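Local coordinates for nucleoporin NUP116 (Candida glabrata, PDB 3NF5), which is probably a structural component of the nuclear pore complex, this C-terminal domain being the part that targets the protein to the pore, at residues R96-C101 with C149-H154; L39-K44 with D68-Q73; N103-D108 with E139-A144. One frame throughout, in Å; residues are numbered along the deposited sequence.

Contact 1: residues R96-C101 with C149-H154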
ATOM      1  N   ARG A  96       4.037   0.843 -12.699  1.00 16.33           N
ATOM      2  CA  ARG A  96       4.249  -0.507 -12.220  1.00 16.99           C
ATOM      3  C   ARG A  96       4.669  -0.468 -10.733  1.00 14.30           C
ATOM      4  O   ARG A  96       5.450   0.386 -10.351  1.00 13.56           O
ATOM      5  CB  ARG A  96       5.280  -1.180 -13.096  1.00 18.66           C
ATOM      6  CG  ARG A  96       5.379  -2.671 -12.967  1.00 25.44           C
ATOM      7  CD  ARG A  96       6.197  -3.236 -14.098  1.00 26.58           C
ATOM      8  NE  ARG A  96       7.437  -2.458 -14.230  1.00 35.36           N
ATOM      9  CZ  ARG A  96       8.639  -2.797 -13.737  1.00 35.41           C
ATOM     10  NH1 ARG A  96       8.832  -3.947 -13.098  1.00 38.62           N
ATOM     11  NH2 ARG A  96       9.673  -1.973 -13.905  1.00 36.03           N
ATOM     12  N   ALA A  97       4.175  -1.416  -9.944  1.00 12.95           N
ATOM     13  CA  ALA A  97       4.359  -1.367  -8.483  1.00 12.74           C
ATOM     14  C   ALA A  97       4.254  -2.780  -7.901  1.00 11.05           C
ATOM     15  O   ALA A  97       3.692  -3.662  -8.519  1.00 10.89           O
ATOM     16  CB  ALA A  97       3.352  -0.400  -7.816  1.00 13.37           C
ATOM     17  N   ARG A  98       4.847  -2.984  -6.744  1.00 11.72           N
ATOM     18  CA  ARG A  98       4.737  -4.228  -6.017  1.00 10.66           C
ATOM     19  C   ARG A  98       4.068  -3.780  -4.745  1.00 12.09           C
ATOM     20  O   ARG A  98       4.543  -2.794  -4.036  1.00  9.76           O
ATOM     21  CB  ARG A  98       6.094  -4.841  -5.718  1.00 11.55           C
ATOM     22  CG  ARG A  98       6.065  -6.016  -4.771  1.00 13.23           C
ATOM     23  CD  ARG A  98       7.420  -6.755  -4.626  1.00 16.18           C
ATOM     24  NE  ARG A  98       7.851  -7.447  -5.852  1.00 15.57           N
ATOM     25  CZ  ARG A  98       8.882  -7.100  -6.614  1.00 18.63           C
ATOM     26  NH1 ARG A  98       9.660  -6.037  -6.332  1.00 16.79           N
ATOM     27  NH2 ARG A  98       9.127  -7.827  -7.694  1.00 22.07           N
ATOM     28  N   ILE A  99       3.001  -4.515  -4.445  1.00 12.27           N
ATOM     29  CA  ILE A  99       2.194  -4.271  -3.225  1.00 13.60           C
ATOM     30  C   ILE A  99       2.284  -5.441  -2.233  1.00 13.76           C
ATOM     31  O   ILE A  99       2.206  -6.616  -2.621  1.00 14.82           O
ATOM     32  CB  ILE A  99       0.760  -3.967  -3.649  1.00 11.91           C
ATOM     33  CG1 ILE A  99       0.767  -2.719  -4.583  1.00 12.22           C
ATOM     34  CG2 ILE A  99      -0.141  -3.739  -2.339  1.00 15.14           C
ATOM     35  CD1 ILE A  99      -0.513  -2.284  -5.182  1.00 17.51           C
ATOM     36  N   SER A 100       2.533  -5.134  -0.964  1.00 14.94           N
ATOM     37  CA  SER A 100       2.550  -6.150   0.086  1.00 14.43           C
ATOM     38  C   SER A 100       1.425  -5.801   1.108  1.00 15.37           C
ATOM     39  O   SER A 100       1.314  -4.669   1.503  1.00 15.77           O
ATOM     40  CB  SER A 100       3.908  -6.191   0.807  1.00 14.57           C
ATOM     41  OG  SER A 100       5.020  -6.395  -0.093  1.00 18.17           O
ATOM     42  N   CYS A 101       0.604  -6.783   1.452  1.00 16.37           N
ATOM     43  CA  CYS A 101      -0.493  -6.665   2.465  1.00 18.77           C
ATOM     44  C   CYS A 101      -0.220  -7.659   3.620  1.00 18.20           C
ATOM     45  O   CYS A 101       0.133  -8.833   3.389  1.00 15.78           O
ATOM     46  CB  CYS A 101      -1.799  -6.984   1.818  1.00 19.49           C
ATOM     47  SG  CYS A 101      -2.303  -5.886   0.520  1.00 30.27           S
ATOM     48  N   CYS A 149       1.900 -10.801  -1.402  1.00 16.22           N
ATOM     49  CA  CYS A 149       2.644  -9.913  -2.282  0.50 16.25           C
ATOM     50  C   CYS A 149       2.226 -10.118  -3.715  1.00 16.26           C
ATOM     51  O   CYS A 149       2.107 -11.264  -4.186  1.00 15.69           O
ATOM     52  CB  CYS A 149       4.132 -10.180  -2.207  0.50 16.63           C
ATOM     53  SG  CYS A 149       4.889  -9.817  -0.646  0.50 17.00           S
ATOM     54  N   PHE A 150       2.063  -9.000  -4.429  1.00 16.72           N
ATOM     55  CA  PHE A 150       1.722  -9.029  -5.848  1.00 15.86           C
ATOM     56  C   PHE A 150       2.207  -7.750  -6.564  1.00 15.52           C
ATOM     57  O   PHE A 150       2.593  -6.760  -5.910  1.00 14.01           O
ATOM     58  CB  PHE A 150       0.226  -9.174  -6.003  1.00 15.58           C
ATOM     59  CG  PHE A 150      -0.568  -8.015  -5.476  1.00 14.61           C
ATOM     60  CD1 PHE A 150      -1.071  -7.031  -6.344  1.00 15.95           C
ATOM     61  CD2 PHE A 150      -0.828  -7.919  -4.106  1.00 16.02           C
ATOM     62  CE1 PHE A 150      -1.845  -5.939  -5.852  1.00 19.68           C
ATOM     63  CE2 PHE A 150      -1.560  -6.894  -3.615  1.00 17.23           C
ATOM     64  CZ  PHE A 150      -2.103  -5.879  -4.486  1.00 18.93           C
ATOM     65  N   THR A 151       2.222  -7.795  -7.885  1.00 15.23           N
ATOM     66  CA  THR A 151       2.537  -6.615  -8.699  1.00 16.43           C
ATOM     67  C   THR A 151       1.336  -6.214  -9.522  1.00 16.94           C
ATOM     68  O   THR A 151       0.396  -7.019  -9.754  1.00 17.05           O
ATOM     69  CB  THR A 151       3.775  -6.794  -9.589  1.00 17.24           C
ATOM     70  OG1 THR A 151       3.538  -7.791 -10.580  1.00 23.03           O
ATOM     71  CG2 THR A 151       4.975  -7.187  -8.793  1.00 19.34           C
ATOM     72  N   VAL A 152       1.367  -4.941  -9.914  1.00 17.00           N
ATOM     73  CA  VAL A 152       0.386  -4.337 -10.782  1.00 17.12           C
ATOM     74  C   VAL A 152       1.190  -3.652 -11.868  1.00 17.77           C
ATOM     75  O   VAL A 152       2.261  -3.134 -11.616  1.00 19.35           O
ATOM     76  CB  VAL A 152      -0.506  -3.411  -9.965  1.00 17.29           C
ATOM     77  CG1 VAL A 152      -1.300  -4.215  -8.937  1.00 17.30           C
ATOM     78  CG2 VAL A 152       0.297  -2.347  -9.195  1.00 15.97           C
ATOM     79  N   ASP A 153       0.756  -3.768 -13.104  1.00 18.47           N
ATOM     80  CA  ASP A 153       1.337  -3.055 -14.254  1.00 19.79           C
ATOM     81  C   ASP A 153       1.173  -1.515 -14.204  1.00 19.48           C
ATOM     82  O   ASP A 153       2.085  -0.713 -14.544  1.00 17.01           O
ATOM     83  CB  ASP A 153       0.641  -3.553 -15.520  1.00 19.58           C
ATOM     84  CG  ASP A 153       0.855  -4.999 -15.787  1.00 25.20           C
ATOM     85  OD1 ASP A 153       1.910  -5.513 -15.403  1.00 30.56           O
ATOM     86  OD2 ASP A 153      -0.023  -5.638 -16.436  1.00 29.90           O
ATOM     87  N   HIS A 154      -0.006  -1.099 -13.789  1.00 19.38           N
ATOM     88  CA  HIS A 154      -0.352   0.323 -13.655  1.00 19.60           C
ATOM     89  C   HIS A 154      -1.173   0.425 -12.358  1.00 19.32           C
ATOM     90  O   HIS A 154      -2.308  -0.063 -12.312  1.00 17.15           O
ATOM     91  CB  HIS A 154      -1.179   0.789 -14.879  1.00 19.57           C
ATOM     92  CG  HIS A 154      -0.460   0.660 -16.187  1.00 21.35           C
ATOM     93  ND1 HIS A 154       0.502   1.558 -16.596  1.00 23.35           N
ATOM     94  CD2 HIS A 154      -0.490  -0.304 -17.127  1.00 22.30           C
ATOM     95  CE1 HIS A 154       1.007   1.174 -17.752  1.00 26.33           C
ATOM     96  NE2 HIS A 154       0.436   0.032 -18.088  1.00 27.09           N
TER
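Ala97 and Ile99 pair with Val152 and Phe150 through four backbone hydrogen bonds. Strands 97-101 and 147-152 run antiparallel here. Ala97 with Val152 and Ile99 with Phe150 are the hydrogen-bonded pairs. The shortest bond runs from Ile99 N to Phe150 O, 2.7 Å. Its return bond, from Phe150 N to Ile99 O, is 3.0 Å. Arg98 with Thr151 and Ser100 with Cys149 are non-hydrogen-bonded pairs. CA-H...O contacts supplement the ladder, such as Arg98 CA to Phe150 O at 3.3 Å.

The apolar contacts lie on the face of Ala97, Ile99, Phe150 and Val152. Phe150 CG stands between its own backbone N and carbonyl carbon (chi1 64°), which turns the ring over Ile99. Ile99 CB makes a CH-pi contact, 3.9 Å from the centroid of the Phe150 ring. Ile99 CG2 also touches the ring, 3.6 Å from Phe150 CZ. At the ring edge is Cys101 SG, 4.3 Å from Phe150 CE2. Tyr148 stacks on the same ring. Beside this group, Val152 CG2 packs on Ala97 CB at 3.9 Å.

On the other face, the aliphatic part of Arg98 lies beside the Thr151 methyl, the two side chains pointing the same way. Polar ends find other partners. The Arg98 guanidinium continues to a salt bridge with Glu139 on strand 137-142. Arg96 is bridged to Asp53, and Asp153 is hydrogen-bonded to His137.

The chemistry is thus two-sided. Backbone bonds fix the register. One face is apolar, with Ile99 and Cys101 reaching Val77 of strand 76-79. On the other, Arg98 pairs two strands along; Arg96 and Asp153 pair at the ends.

Contact 2: residues L39-K44 with D68-Q73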
ATOM      1  N   LEU A  39      10.277   4.988  -5.150  1.00 15.89           N
ATOM      2  CA  LEU A  39       9.256   5.512  -4.203  1.00 15.53           C
ATOM      3  C   LEU A  39       8.553   4.337  -3.426  1.00 14.78           C
ATOM      4  O   LEU A  39       8.071   3.343  -4.010  1.00 13.19           O
ATOM      5  CB  LEU A  39       8.217   6.427  -4.879  1.00 14.38           C
ATOM      6  CG  LEU A  39       7.019   7.011  -4.098  1.00 15.94           C
ATOM      7  CD1 LEU A  39       7.623   7.997  -3.153  1.00 18.91           C
ATOM      8  CD2 LEU A  39       5.966   7.718  -4.924  1.00 16.52           C
ATOM      9  N   VAL A  40       8.493   4.521  -2.108  1.00 15.48           N
ATOM     10  CA  VAL A  40       7.879   3.554  -1.190  1.00 15.62           C
ATOM     11  C   VAL A  40       6.943   4.298  -0.304  1.00 14.57           C
ATOM     12  O   VAL A  40       7.333   5.286   0.361  1.00 14.35           O
ATOM     13  CB  VAL A  40       8.904   2.778  -0.308  1.00 16.25           C
ATOM     14  CG1 VAL A  40       8.195   1.787   0.519  1.00 16.67           C
ATOM     15  CG2 VAL A  40       9.963   2.082  -1.179  1.00 16.77           C
ATOM     16  N   VAL A  41       5.687   3.850  -0.280  1.00 13.76           N
ATOM     17  CA  VAL A  41       4.746   4.419   0.674  1.00 14.74           C
ATOM     18  C   VAL A  41       4.222   3.224   1.482  1.00 13.92           C
ATOM     19  O   VAL A  41       3.606   2.323   0.896  1.00 13.31           O
ATOM     20  CB  VAL A  41       3.580   5.153  -0.016  1.00 13.56           C
ATOM     21  CG1 VAL A  41       2.538   5.789   1.050  1.00 15.96           C
ATOM     22  CG2 VAL A  41       4.067   6.223  -1.064  1.00 15.07           C
ATOM     23  N   GLY A  42       4.379   3.226   2.814  1.00 13.35           N
ATOM     24  CA  GLY A  42       3.848   2.107   3.584  1.00 13.56           C
ATOM     25  C   GLY A  42       3.148   2.488   4.890  1.00 16.35           C
ATOM     26  O   GLY A  42       3.232   3.634   5.376  1.00 15.41           O
ATOM     27  N   ASN A  43       2.488   1.484   5.463  1.00 18.00           N
ATOM     28  CA  ASN A  43       1.872   1.566   6.744  1.00 18.51           C
ATOM     29  C   ASN A  43       2.397   0.324   7.475  1.00 19.66           C
ATOM     30  O   ASN A  43       2.156  -0.772   7.049  1.00 17.38           O
ATOM     31  CB  ASN A  43       0.367   1.534   6.597  1.00 19.02           C
ATOM     32  CG  ASN A  43      -0.339   1.618   7.958  1.00 21.33           C
ATOM     33  OD1 ASN A  43       0.052   0.909   8.921  1.00 21.78           O
ATOM     34  ND2 ASN A  43      -1.297   2.507   8.062  1.00 19.79           N
ATOM     35  N   LYS A  44       3.130   0.508   8.556  1.00 21.32           N
ATOM     36  CA  LYS A  44       3.854  -0.566   9.221  1.00 23.47           C
ATOM     37  C   LYS A  44       2.950  -1.685   9.675  1.00 22.73           C
ATOM     38  O   LYS A  44       3.355  -2.841   9.697  1.00 22.66           O
ATOM     39  CB  LYS A  44       4.602  -0.034  10.476  1.00 24.29           C
ATOM     40  CG  LYS A  44       5.796   0.903  10.187  1.00 29.98           C
ATOM     41  CD  LYS A  44       7.091   0.141   9.928  1.00 33.59           C
ATOM     42  CE  LYS A  44       8.267   1.076   9.575  1.00 33.48           C
ATOM     43  NZ  LYS A  44       8.560   2.150  10.616  1.00 35.54           N
ATOM     44  N   ASP A  68      -4.159   9.304   2.261  1.00 22.13           N
ATOM     45  CA  ASP A  68      -5.184   9.957   1.442  1.00 21.30           C
ATOM     46  C   ASP A  68      -5.108   9.330   0.031  1.00 19.70           C
ATOM     47  O   ASP A  68      -5.941   8.569  -0.325  1.00 19.27           O
ATOM     48  CB  ASP A  68      -4.966  11.477   1.438  1.00 22.54           C
ATOM     49  CG  ASP A  68      -5.900  12.231   0.515  1.00 24.68           C
ATOM     50  OD1 ASP A  68      -6.611  11.577  -0.292  1.00 28.08           O
ATOM     51  OD2 ASP A  68      -5.865  13.504   0.537  1.00 28.29           O
ATOM     52  N   LEU A  69      -4.059   9.598  -0.734  1.00 18.22           N
ATOM     53  CA  LEU A  69      -3.904   8.920  -2.020  1.00 17.05           C
ATOM     54  C   LEU A  69      -3.597   7.412  -1.850  1.00 15.47           C
ATOM     55  O   LEU A  69      -3.995   6.615  -2.648  1.00 16.40           O
ATOM     56  CB  LEU A  69      -2.749   9.533  -2.797  1.00 17.43           C
ATOM     57  CG  LEU A  69      -3.025  10.955  -3.331  1.00 21.14           C
ATOM     58  CD1 LEU A  69      -1.789  11.365  -4.167  1.00 20.01           C
ATOM     59  CD2 LEU A  69      -4.303  10.942  -4.172  1.00 20.74           C
ATOM     60  N   VAL A  70      -2.831   7.071  -0.833  1.00 15.23           N
ATOM     61  CA  VAL A  70      -2.409   5.705  -0.565  1.00 14.87           C
ATOM     62  C   VAL A  70      -2.825   5.402   0.864  1.00 16.12           C
ATOM     63  O   VAL A  70      -2.351   6.070   1.803  1.00 16.09           O
ATOM     64  CB  VAL A  70      -0.881   5.488  -0.701  1.00 14.47           C
ATOM     65  CG1 VAL A  70      -0.556   4.008  -0.421  1.00 14.56           C
ATOM     66  CG2 VAL A  70      -0.366   5.898  -2.102  1.00 15.23           C
ATOM     67  N   VAL A  71      -3.692   4.411   0.999  1.00 16.18           N
ATOM     68  CA  VAL A  71      -4.299   3.987   2.296  1.00 17.16           C
ATOM     69  C   VAL A  71      -4.188   2.456   2.424  1.00 14.82           C
ATOM     70  O   VAL A  71      -4.493   1.720   1.508  1.00 14.44           O
ATOM     71  CB  VAL A  71      -5.795   4.466   2.411  1.00 17.75           C
ATOM     72  CG1 VAL A  71      -6.527   3.847   3.648  1.00 20.42           C
ATOM     73  CG2 VAL A  71      -5.909   6.003   2.466  1.00 17.70           C
ATOM     74  N   PHE A  72      -3.659   1.994   3.533  1.00 16.89           N
ATOM     75  CA  PHE A  72      -3.627   0.560   3.891  1.00 16.07           C
ATOM     76  C   PHE A  72      -4.433   0.417   5.176  1.00 19.69           C
ATOM     77  O   PHE A  72      -4.226   1.171   6.106  1.00 20.63           O
ATOM     78  CB  PHE A  72      -2.194   0.138   4.144  1.00 18.02           C
ATOM     79  CG  PHE A  72      -1.359   0.136   2.921  1.00 17.11           C
ATOM     80  CD1 PHE A  72      -1.433  -0.922   2.036  1.00 19.86           C
ATOM     81  CD2 PHE A  72      -0.547   1.241   2.614  1.00 21.20           C
ATOM     82  CE1 PHE A  72      -0.661  -0.910   0.893  1.00 19.33           C
ATOM     83  CE2 PHE A  72       0.221   1.236   1.472  1.00 17.21           C
ATOM     84  CZ  PHE A  72       0.147   0.205   0.629  1.00 14.37           C
ATOM     85  N   GLN A  73      -5.424  -0.465   5.161  1.00 22.65           N
ATOM     86  CA  GLN A  73      -6.275  -0.823   6.296  1.00 22.80           C
ATOM     87  C   GLN A  73      -6.154  -2.328   6.486  1.00 22.70           C
ATOM     88  O   GLN A  73      -5.512  -2.987   5.675  1.00 21.00           O
ATOM     89  CB  GLN A  73      -7.717  -0.529   5.901  1.00 25.70           C
ATOM     90  CG  GLN A  73      -8.067   0.915   5.665  1.00 28.14           C
ATOM     91  CD  GLN A  73      -9.575   1.047   5.529  1.00 36.94           C
ATOM     92  OE1 GLN A  73     -10.182   0.588   4.544  1.00 39.44           O
ATOM     93  NE2 GLN A  73     -10.197   1.604   6.558  1.00 40.81           N
TER
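Asn43 and Phe72 touch across this contact, yet each makes its polar bond to a third residue. Asn43 OD1 accepts from Gln45 N, two residues further on, as in an Asx turn. Phe72 N is hydrogen-bonded to the hydroxyl of Tyr16, on strand 16-19. No hydrogen bond joins the two segments themselves. Their strands, 40-43 and 70-73, run in roughly the same direction at 31°, with axes 7.1 Å apart at the closest point.

Side chains fill the gap between the backbones. Asn43 CB meets Phe72 CB at 3.8 Å, and it also lies near Phe72 CD2. The Asn43 amide nitrogen ND2 comes to 3.8 Å from Phe72 O. Phe72 CG is anti to its own carbonyl carbon (chi1 -68°), and the ring reaches across to the backbone of Val41 and Gly42. The ring atom Phe72 CE2 comes to 3.6 Å from Val41 O, approached obliquely. The same atom is 4.3 Å from Gly42 CA.

The second meeting is purely apolar. Val41 and Val70 reach toward each other tip to tip, with Val41 CG1 3.9 Å from Val70 CB. Both also touch Ile49 of strand 47-51, so three branched side chains gather in the interior. All five touching residues are buried.

Val70 and Phe72 belong to the two-stranded sheet of 70-73 and 76-79. That hairpin packs over a face of the six-stranded antiparallel sheet containing 40-43. Such a two-layer arrangement is characteristic of the C-terminal domain of the Nup98 family.

Contact 3: residues N103-D108 with E139-A144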
ATOM      1  N   ASN A 103      -0.904  -9.624   7.420  1.00 21.90           N
ATOM      2  CA  ASN A 103      -1.979 -10.266   8.202  1.00 22.60           C
ATOM      3  C   ASN A 103      -3.251 -10.503   7.435  1.00 22.57           C
ATOM      4  O   ASN A 103      -4.376 -10.292   7.950  1.00 22.29           O
ATOM      5  CB  ASN A 103      -2.202  -9.481   9.511  1.00 24.58           C
ATOM      6  CG  ASN A 103      -0.921  -9.392  10.292  1.00 25.98           C
ATOM      7  OD1 ASN A 103      -0.264 -10.405  10.451  1.00 35.04           O
ATOM      8  ND2 ASN A 103      -0.490  -8.209  10.654  1.00 29.22           N
ATOM      9  N   CYS A 104      -3.073 -11.001   6.202  1.00 21.05           N
ATOM     10  CA  CYS A 104      -4.153 -11.479   5.407  1.00 20.71           C
ATOM     11  C   CYS A 104      -4.346 -12.948   5.720  1.00 21.76           C
ATOM     12  O   CYS A 104      -3.466 -13.757   5.487  1.00 20.02           O
ATOM     13  CB  CYS A 104      -3.855 -11.284   3.923  1.00 21.21           C
ATOM     14  SG  CYS A 104      -3.824  -9.529   3.489  1.00 21.23           S
ATOM     15  N   TYR A 105      -5.523 -13.285   6.251  1.00 22.94           N
ATOM     16  CA  TYR A 105      -5.849 -14.693   6.639  1.00 24.00           C
ATOM     17  C   TYR A 105      -7.305 -14.896   6.327  1.00 24.77           C
ATOM     18  O   TYR A 105      -8.071 -13.958   6.517  1.00 24.87           O
ATOM     19  CB  TYR A 105      -5.673 -14.871   8.131  1.00 23.65           C
ATOM     20  CG  TYR A 105      -4.279 -14.796   8.675  1.00 24.12           C
ATOM     21  CD1 TYR A 105      -3.383 -15.824   8.467  1.00 21.73           C
ATOM     22  CD2 TYR A 105      -3.864 -13.698   9.440  1.00 24.36           C
ATOM     23  CE1 TYR A 105      -2.093 -15.756   8.999  1.00 25.74           C
ATOM     24  CE2 TYR A 105      -2.595 -13.618   9.956  1.00 24.70           C
ATOM     25  CZ  TYR A 105      -1.705 -14.640   9.743  1.00 26.10           C
ATOM     26  OH  TYR A 105      -0.438 -14.552  10.286  1.00 25.64           O
ATOM     27  N   PRO A 106      -7.695 -16.095   5.840  1.00 26.99           N
ATOM     28  CA  PRO A 106      -9.106 -16.377   5.681  1.00 28.22           C
ATOM     29  C   PRO A 106      -9.737 -16.273   7.037  1.00 28.81           C
ATOM     30  O   PRO A 106      -9.042 -16.413   8.058  1.00 27.53           O
ATOM     31  CB  PRO A 106      -9.124 -17.842   5.205  1.00 29.03           C
ATOM     32  CG  PRO A 106      -7.715 -18.162   4.868  1.00 28.86           C
ATOM     33  CD  PRO A 106      -6.906 -17.327   5.735  1.00 27.17           C
ATOM     34  N   LEU A 107     -11.037 -16.042   7.037  1.00 30.77           N
ATOM     35  CA  LEU A 107     -11.791 -15.902   8.270  1.00 33.32           C
ATOM     36  C   LEU A 107     -12.758 -17.080   8.428  1.00 34.37           C
ATOM     37  O   LEU A 107     -13.358 -17.554   7.443  1.00 33.90           O
ATOM     38  CB  LEU A 107     -12.570 -14.566   8.279  1.00 33.69           C
ATOM     39  CG  LEU A 107     -11.772 -13.328   7.814  1.00 34.62           C
ATOM     40  CD1 LEU A 107     -12.694 -12.140   7.676  1.00 35.31           C
ATOM     41  CD2 LEU A 107     -10.575 -13.009   8.760  1.00 33.75           C
ATOM     42  N   ASP A 108     -12.886 -17.536   9.673  1.00 37.48           N
ATOM     43  CA  ASP A 108     -14.006 -18.430  10.100  1.00 39.53           C
ATOM     44  C   ASP A 108     -15.335 -17.779   9.731  1.00 41.34           C
ATOM     45  O   ASP A 108     -15.619 -16.673  10.172  1.00 41.35           O
ATOM     46  CB  ASP A 108     -13.971 -18.669  11.612  1.00 39.75           C
ATOM     47  N   GLU A 139       2.434 -12.734  -6.654  1.00 17.41           N
ATOM     48  CA  GLU A 139       3.805 -13.198  -6.488  1.00 18.42           C
ATOM     49  C   GLU A 139       3.862 -14.245  -5.367  1.00 17.66           C
ATOM     50  O   GLU A 139       4.353 -15.370  -5.576  1.00 18.35           O
ATOM     51  CB  GLU A 139       4.821 -12.081  -6.175  1.00 18.55           C
ATOM     52  CG  GLU A 139       5.184 -11.205  -7.340  1.00 22.86           C
ATOM     53  CD  GLU A 139       6.473 -10.349  -7.056  1.00 28.13           C
ATOM     54  OE1 GLU A 139       6.674  -9.934  -5.881  1.00 26.37           O
ATOM     55  OE2 GLU A 139       7.266 -10.127  -8.045  1.00 25.02           O
ATOM     56  N   SER A 140       3.402 -13.911  -4.184  1.00 17.46           N
ATOM     57  CA  SER A 140       3.499 -14.875  -3.083  1.00 17.60           C
ATOM     58  C   SER A 140       2.463 -14.679  -1.979  1.00 18.06           C
ATOM     59  O   SER A 140       1.923 -13.578  -1.819  1.00 19.53           O
ATOM     60  CB  SER A 140       4.866 -14.755  -2.456  1.00 17.80           C
ATOM     61  OG  SER A 140       5.011 -13.508  -1.782  1.00 18.01           O
ATOM     62  N   TYR A 141       2.187 -15.742  -1.245  1.00 17.97           N
ATOM     63  CA  TYR A 141       1.329 -15.662  -0.033  1.00 20.05           C
ATOM     64  C   TYR A 141       1.856 -16.636   1.001  1.00 21.87           C
ATOM     65  O   TYR A 141       1.969 -17.812   0.676  1.00 21.83           O
ATOM     66  CB  TYR A 141      -0.104 -16.041  -0.321  1.00 20.51           C
ATOM     67  CG  TYR A 141      -0.921 -16.077   0.963  1.00 18.71           C
ATOM     68  CD1 TYR A 141      -1.138 -14.921   1.687  1.00 20.11           C
ATOM     69  CD2 TYR A 141      -1.459 -17.278   1.446  1.00 22.50           C
ATOM     70  CE1 TYR A 141      -1.860 -14.940   2.886  1.00 20.60           C
ATOM     71  CE2 TYR A 141      -2.191 -17.315   2.596  1.00 22.05           C
ATOM     72  CZ  TYR A 141      -2.380 -16.164   3.351  1.00 22.08           C
ATOM     73  OH  TYR A 141      -3.134 -16.193   4.545  1.00 27.61           O
ATOM     74  N   ASP A 142       2.157 -16.132   2.197  1.00 23.33           N
ATOM     75  CA  ASP A 142       2.700 -16.906   3.281  1.00 25.22           C
ATOM     76  C   ASP A 142       1.619 -17.103   4.366  1.00 25.81           C
ATOM     77  O   ASP A 142       1.275 -16.168   5.109  1.00 25.50           O
ATOM     78  CB  ASP A 142       3.908 -16.223   3.860  1.00 25.88           C
ATOM     79  CG  ASP A 142       4.530 -17.011   5.002  1.00 30.34           C
ATOM     80  OD1 ASP A 142       3.914 -18.000   5.454  1.00 33.44           O
ATOM     81  OD2 ASP A 142       5.639 -16.650   5.426  1.00 31.93           O
ATOM     82  N   PRO A 143       1.062 -18.321   4.437  1.00 26.86           N
ATOM     83  CA  PRO A 143       0.018 -18.662   5.409  1.00 27.85           C
ATOM     84  C   PRO A 143       0.423 -18.465   6.877  1.00 28.99           C
ATOM     85  O   PRO A 143      -0.452 -18.305   7.762  1.00 29.23           O
ATOM     86  CB  PRO A 143      -0.232 -20.154   5.148  1.00 28.79           C
ATOM     87  CG  PRO A 143       0.489 -20.512   3.967  1.00 26.64           C
ATOM     88  CD  PRO A 143       1.449 -19.475   3.614  1.00 27.01           C
ATOM     89  N   ALA A 144       1.717 -18.534   7.140  1.00 28.55           N
ATOM     90  CA  ALA A 144       2.216 -18.356   8.486  1.00 29.57           C
ATOM     91  C   ALA A 144       2.235 -16.901   8.959  1.00 29.85           C
ATOM     92  O   ALA A 144       1.867 -16.614  10.099  1.00 30.75           O
ATOM     93  CB  ALA A 144       3.584 -18.956   8.601  1.00 30.50           C
TER
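Tyr141 hands its hydroxyl proton to the backbone oxygen of Cys104. The Tyr141 CB bond leaves strand 137-142 neither directly toward the loop 103-108 nor away from it. CG is anti to the backbone N (chi1 175°), and this extended form carries the ring across to the loop. One ring face has Pro143 N above it, offset toward the rim. Along one edge, Tyr141 CE1 lies 3.3 Å from Cys104 O and 4.3 Å from Cys104 CB. Cys104 O sits in the plane of the ring. At the tip, Tyr141 OH donates to Cys104 O over a short 2.6 Å. The donor is tilted 24° from the carbonyl plane. The same hydroxyl packs 3.7 Å from Tyr105 CA and 4.1 Å from Pro106 CD.

The Tyr105 and Tyr141 side chains cross at about a right angle. Tyr105 turns its ring edge to the bend after the strand. Tyr105 CE1 is 3.3 Å from Pro143 O, which lies in the ring plane. That oxygen is buried and has no hydrogen-bonding partner in the model. Tyr105 OH is 3.1 Å from Ala144 O, but its proton has another acceptor within reach. An Asx turn shapes the bend: Ala144 N donates to Asp142 OD1 at 2.8 Å.

The contact sits at the border of the six-stranded sheet, of which 137-142 is an outermost strand. Glu139 and Ser140 form a classic beta bulge opposite Cys149 of strand 147-152. Helix 122-132 covers the group, with Tyr126 edge-to-face on Tyr141 and Met123 against Pro106. Tyr141 also touches Tyr148, so the loop, the helix and the last two strands meet around one ring.

How the contacts relate
All three contacts involve the six-stranded antiparallel sheet of this single-chain domain. Contact 2 comes first along the chain and closes before contact 1 opens. Contact 3 is nested inside the loop that contact 1 closes. The centres of contacts 1 and 2 are about 12 Å apart, and Phe72 packs near the backbone of Ser100. Those of contacts 1 and 3 are about 16 Å apart, joined through neighbouring strands 137-142 and 147-152. Contacts 2 and 3 do not touch; their centres are about 20 Å apart. Together they tie the strands of the sheet to the hairpin on its face and to the loop 103-108 at its border.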